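Iron binding protein FbpA (Mannheimia haemolytica, PDB 1Q35) probably captures ferric iron in the periplasm as the solute-binding component of a bacterial iron uptake system. Local coordinates at residues V4-Y9 against I28-I33. Sequence-based numbering, arbitrary orientation.
Sequences VNVYSY and IKVNII
Val4 to Ser8 and Lys29 to Ile33 run parallel as neighbouring strands, their axes 4.7 Å apart at closest approach and turned by 32°. Five backbone hydrogen bonds join them in the staggered ladder of a parallel pair: Val4 N reaches Lys29 O, Val6 N reaches Asn31 O at 2.7 Å, and Ser8 N reaches Ile33 O, while Val4 O and Val6 O accept from the N-H groups of Asn31 and Ile33.

On one face, Asn5 and Asn31 extend side by side with nearly coplanar amides. Asn31 ND2 donates to Asn5 OD1 at 2.9 Å, almost straight at 172°; Glu3 takes a further bond from this ND2, and Asn5 ND2 binds Pro51 O, which together oppose a flip of either amide. Farther along, Tyr7 CG stands beside its backbone N (chi1 -72°), and the CD2-CE2 side and OH of the ring lie along Ile33, whose CD1 is 3.7 Å from Tyr7 CE2.

On the other face the valines and Ile32 pack together. Val4 CG1 meets Val30 CG2 at 3.9 Å; Val6 bridges Val30 CG1, through CG2, and Ile32 CD1, through CG1. Helix 16-26 covers Val30 and Ile32.

Strand 3-8, helix 16-26 and strand 29-34 form a beta-alpha-beta unit, recurrent in periplasmic binding proteins. The first strand ends at Ser8, whose side chain lies about 10 Å from that of Tyr142, an Fe(3+) ligand in the iron-bound protein; no iron is bound here.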
ATOM      1  N   VAL A   4     -22.736   5.070   9.109  1.00 15.82           N
ATOM      2  CA  VAL A   4     -21.369   4.802   9.528  1.00 15.14           C
ATOM      3  C   VAL A   4     -20.472   5.878   8.913  1.00 14.79           C
ATOM      4  O   VAL A   4     -20.622   6.231   7.741  1.00 15.27           O
ATOM      5  CB  VAL A   4     -20.918   3.369   9.143  1.00 14.95           C
ATOM      6  CG1 VAL A   4     -20.888   3.175   7.628  1.00 14.33           C
ATOM      7  CG2 VAL A   4     -19.559   3.047   9.756  1.00 14.92           C
ATOM      8  N   ASN A   5     -19.567   6.419   9.718  1.00 14.42           N
ATOM      9  CA  ASN A   5     -18.723   7.535   9.320  1.00 14.39           C
ATOM     10  C   ASN A   5     -17.327   7.039   8.973  1.00 13.83           C
ATOM     11  O   ASN A   5     -16.566   6.634   9.846  1.00 13.77           O
ATOM     12  CB  ASN A   5     -18.641   8.570  10.443  1.00 14.63           C
ATOM     13  CG  ASN A   5     -20.006   9.101  10.850  1.00 15.51           C
ATOM     14  OD1 ASN A   5     -20.900   9.253  10.017  1.00 16.20           O
ATOM     15  ND2 ASN A   5     -20.169   9.383  12.138  1.00 15.88           N
ATOM     16  N   VAL A   6     -17.000   7.090   7.686  1.00 13.36           N
ATOM     17  CA  VAL A   6     -15.760   6.533   7.157  1.00 13.00           C
ATOM     18  C   VAL A   6     -14.784   7.655   6.820  1.00 12.86           C
ATOM     19  O   VAL A   6     -15.164   8.642   6.194  1.00 13.16           O
ATOM     20  CB  VAL A   6     -16.056   5.701   5.889  1.00 13.26           C
ATOM     21  CG1 VAL A   6     -14.773   5.139   5.285  1.00 13.62           C
ATOM     22  CG2 VAL A   6     -17.042   4.589   6.207  1.00 13.74           C
ATOM     23  N   TYR A   7     -13.536   7.502   7.256  1.00 12.50           N
ATOM     24  CA  TYR A   7     -12.436   8.363   6.841  1.00 12.57           C
ATOM     25  C   TYR A   7     -11.493   7.497   6.024  1.00 12.16           C
ATOM     26  O   TYR A   7     -11.006   6.489   6.515  1.00 12.14           O
ATOM     27  CB  TYR A   7     -11.729   8.962   8.055  1.00 12.99           C
ATOM     28  CG  TYR A   7     -12.578  10.019   8.722  1.00 14.08           C
ATOM     29  CD1 TYR A   7     -13.690   9.665   9.476  1.00 16.22           C
ATOM     30  CD2 TYR A   7     -12.312  11.374   8.546  1.00 15.98           C
ATOM     31  CE1 TYR A   7     -14.490  10.626  10.065  1.00 16.79           C
ATOM     32  CE2 TYR A   7     -13.113  12.344   9.134  1.00 16.97           C
ATOM     33  CZ  TYR A   7     -14.198  11.957   9.897  1.00 17.40           C
ATOM     34  OH  TYR A   7     -15.012  12.899  10.489  1.00 19.51           O
ATOM     35  N   SER A   8     -11.256   7.881   4.773  1.00 11.74           N
ATOM     36  CA  SER A   8     -10.561   7.024   3.814  1.00 11.51           C
ATOM     37  C   SER A   8      -9.272   7.632   3.280  1.00 11.39           C
ATOM     38  O   SER A   8      -9.282   8.713   2.700  1.00 11.58           O
ATOM     39  CB  SER A   8     -11.481   6.722   2.631  1.00 11.44           C
ATOM     40  OG  SER A   8     -10.825   5.885   1.690  1.00 11.82           O
ATOM     41  N   TYR A   9      -8.172   6.904   3.449  1.00 11.14           N
ATOM     42  CA  TYR A   9      -6.913   7.215   2.779  1.00 11.37           C
ATOM     43  C   TYR A   9      -6.912   6.747   1.318  1.00 11.58           C
ATOM     44  O   TYR A   9      -5.963   7.021   0.585  1.00 12.25           O
ATOM     45  CB  TYR A   9      -5.730   6.583   3.525  1.00 11.64           C
ATOM     46  CG  TYR A   9      -5.422   7.254   4.837  1.00 12.53           C
ATOM     47  CD1 TYR A   9      -4.592   8.368   4.892  1.00 14.29           C
ATOM     48  CD2 TYR A   9      -5.969   6.786   6.026  1.00 14.36           C
ATOM     49  CE1 TYR A   9      -4.313   8.992   6.102  1.00 15.66           C
ATOM     50  CE2 TYR A   9      -5.694   7.396   7.232  1.00 15.38           C
ATOM     51  CZ  TYR A   9      -4.871   8.499   7.266  1.00 15.85           C
ATOM     52  OH  TYR A   9      -4.611   9.099   8.480  1.00 18.27           O
ATOM     53  N   ILE A  28     -27.237   0.353   5.285  1.00 19.77           N
ATOM     54  CA  ILE A  28     -26.543   1.310   6.140  1.00 19.19           C
ATOM     55  C   ILE A  28     -25.924   2.405   5.277  1.00 18.88           C
ATOM     56  O   ILE A  28     -25.206   2.114   4.325  1.00 19.09           O
ATOM     57  CB  ILE A  28     -25.453   0.607   6.988  1.00 18.96           C
ATOM     58  CG1 ILE A  28     -26.085  -0.444   7.909  1.00 19.12           C
ATOM     59  CG2 ILE A  28     -24.671   1.629   7.814  1.00 18.65           C
ATOM     60  CD1 ILE A  28     -25.103  -1.447   8.473  1.00 18.75           C
ATOM     61  N   LYS A  29     -26.207   3.655   5.623  1.00 18.38           N
ATOM     62  CA  LYS A  29     -25.683   4.821   4.917  1.00 18.12           C
ATOM     63  C   LYS A  29     -24.217   5.047   5.268  1.00 17.52           C
ATOM     64  O   LYS A  29     -23.853   5.067   6.437  1.00 17.25           O
ATOM     65  CB  LYS A  29     -26.502   6.067   5.289  1.00 18.49           C
ATOM     66  CG  LYS A  29     -25.916   7.408   4.854  1.00 19.68           C
ATOM     67  CD  LYS A  29     -25.962   7.591   3.349  1.00 20.83           C
ATOM     68  CE  LYS A  29     -25.535   9.000   2.954  1.00 22.07           C
ATOM     69  NZ  LYS A  29     -25.664   9.232   1.491  1.00 23.20           N
ATOM     70  N   VAL A  30     -23.386   5.239   4.245  1.00 16.94           N
ATOM     71  CA  VAL A  30     -21.981   5.566   4.431  1.00 16.55           C
ATOM     72  C   VAL A  30     -21.785   7.059   4.238  1.00 16.33           C
ATOM     73  O   VAL A  30     -22.104   7.599   3.179  1.00 16.72           O
ATOM     74  CB  VAL A  30     -21.079   4.805   3.428  1.00 16.37           C
ATOM     75  CG1 VAL A  30     -19.633   5.309   3.490  1.00 16.64           C
ATOM     76  CG2 VAL A  30     -21.134   3.312   3.692  1.00 16.45           C
ATOM     77  N   ASN A  31     -21.275   7.720   5.271  1.00 16.40           N
ATOM     78  CA  ASN A  31     -20.759   9.076   5.157  1.00 16.70           C
ATOM     79  C   ASN A  31     -19.259   8.961   5.023  1.00 17.01           C
ATOM     80  O   ASN A  31     -18.619   8.323   5.847  1.00 17.50           O
ATOM     81  CB  ASN A  31     -21.107   9.903   6.395  1.00 16.72           C
ATOM     82  CG  ASN A  31     -22.582   9.870   6.718  1.00 17.37           C
ATOM     83  OD1 ASN A  31     -23.423  10.110   5.853  1.00 18.24           O
ATOM     84  ND2 ASN A  31     -22.904   9.561   7.969  1.00 17.50           N
ATOM     85  N   ILE A  32     -18.693   9.557   3.982  1.00 17.13           N
ATOM     86  CA  ILE A  32     -17.268   9.397   3.724  1.00 17.50           C
ATOM     87  C   ILE A  32     -16.556  10.734   3.561  1.00 17.77           C
ATOM     88  O   ILE A  32     -17.049  11.646   2.893  1.00 17.94           O
ATOM     89  CB  ILE A  32     -17.026   8.468   2.507  1.00 17.69           C
ATOM     90  CG1 ILE A  32     -15.525   8.174   2.349  1.00 18.01           C
ATOM     91  CG2 ILE A  32     -17.614   9.060   1.227  1.00 17.88           C
ATOM     92  CD1 ILE A  32     -15.229   6.808   1.798  1.00 18.70           C
ATOM     93  N   ILE A  33     -15.408  10.837   4.221  1.00 18.13           N
ATOM     94  CA  ILE A  33     -14.492  11.954   4.089  1.00 18.85           C
ATOM     95  C   ILE A  33     -13.154  11.358   3.684  1.00 19.37           C
ATOM     96  O   ILE A  33     -12.772  10.287   4.156  1.00 18.74           O
ATOM     97  CB  ILE A  33     -14.373  12.725   5.425  1.00 19.15           C
ATOM     98  CG1 ILE A  33     -15.663  13.505   5.696  1.00 19.70           C
ATOM     99  CG2 ILE A  33     -13.179  13.681   5.408  1.00 19.43           C
ATOM    100  CD1 ILE A  33     -15.855  13.915   7.143  1.00 20.26           C
TER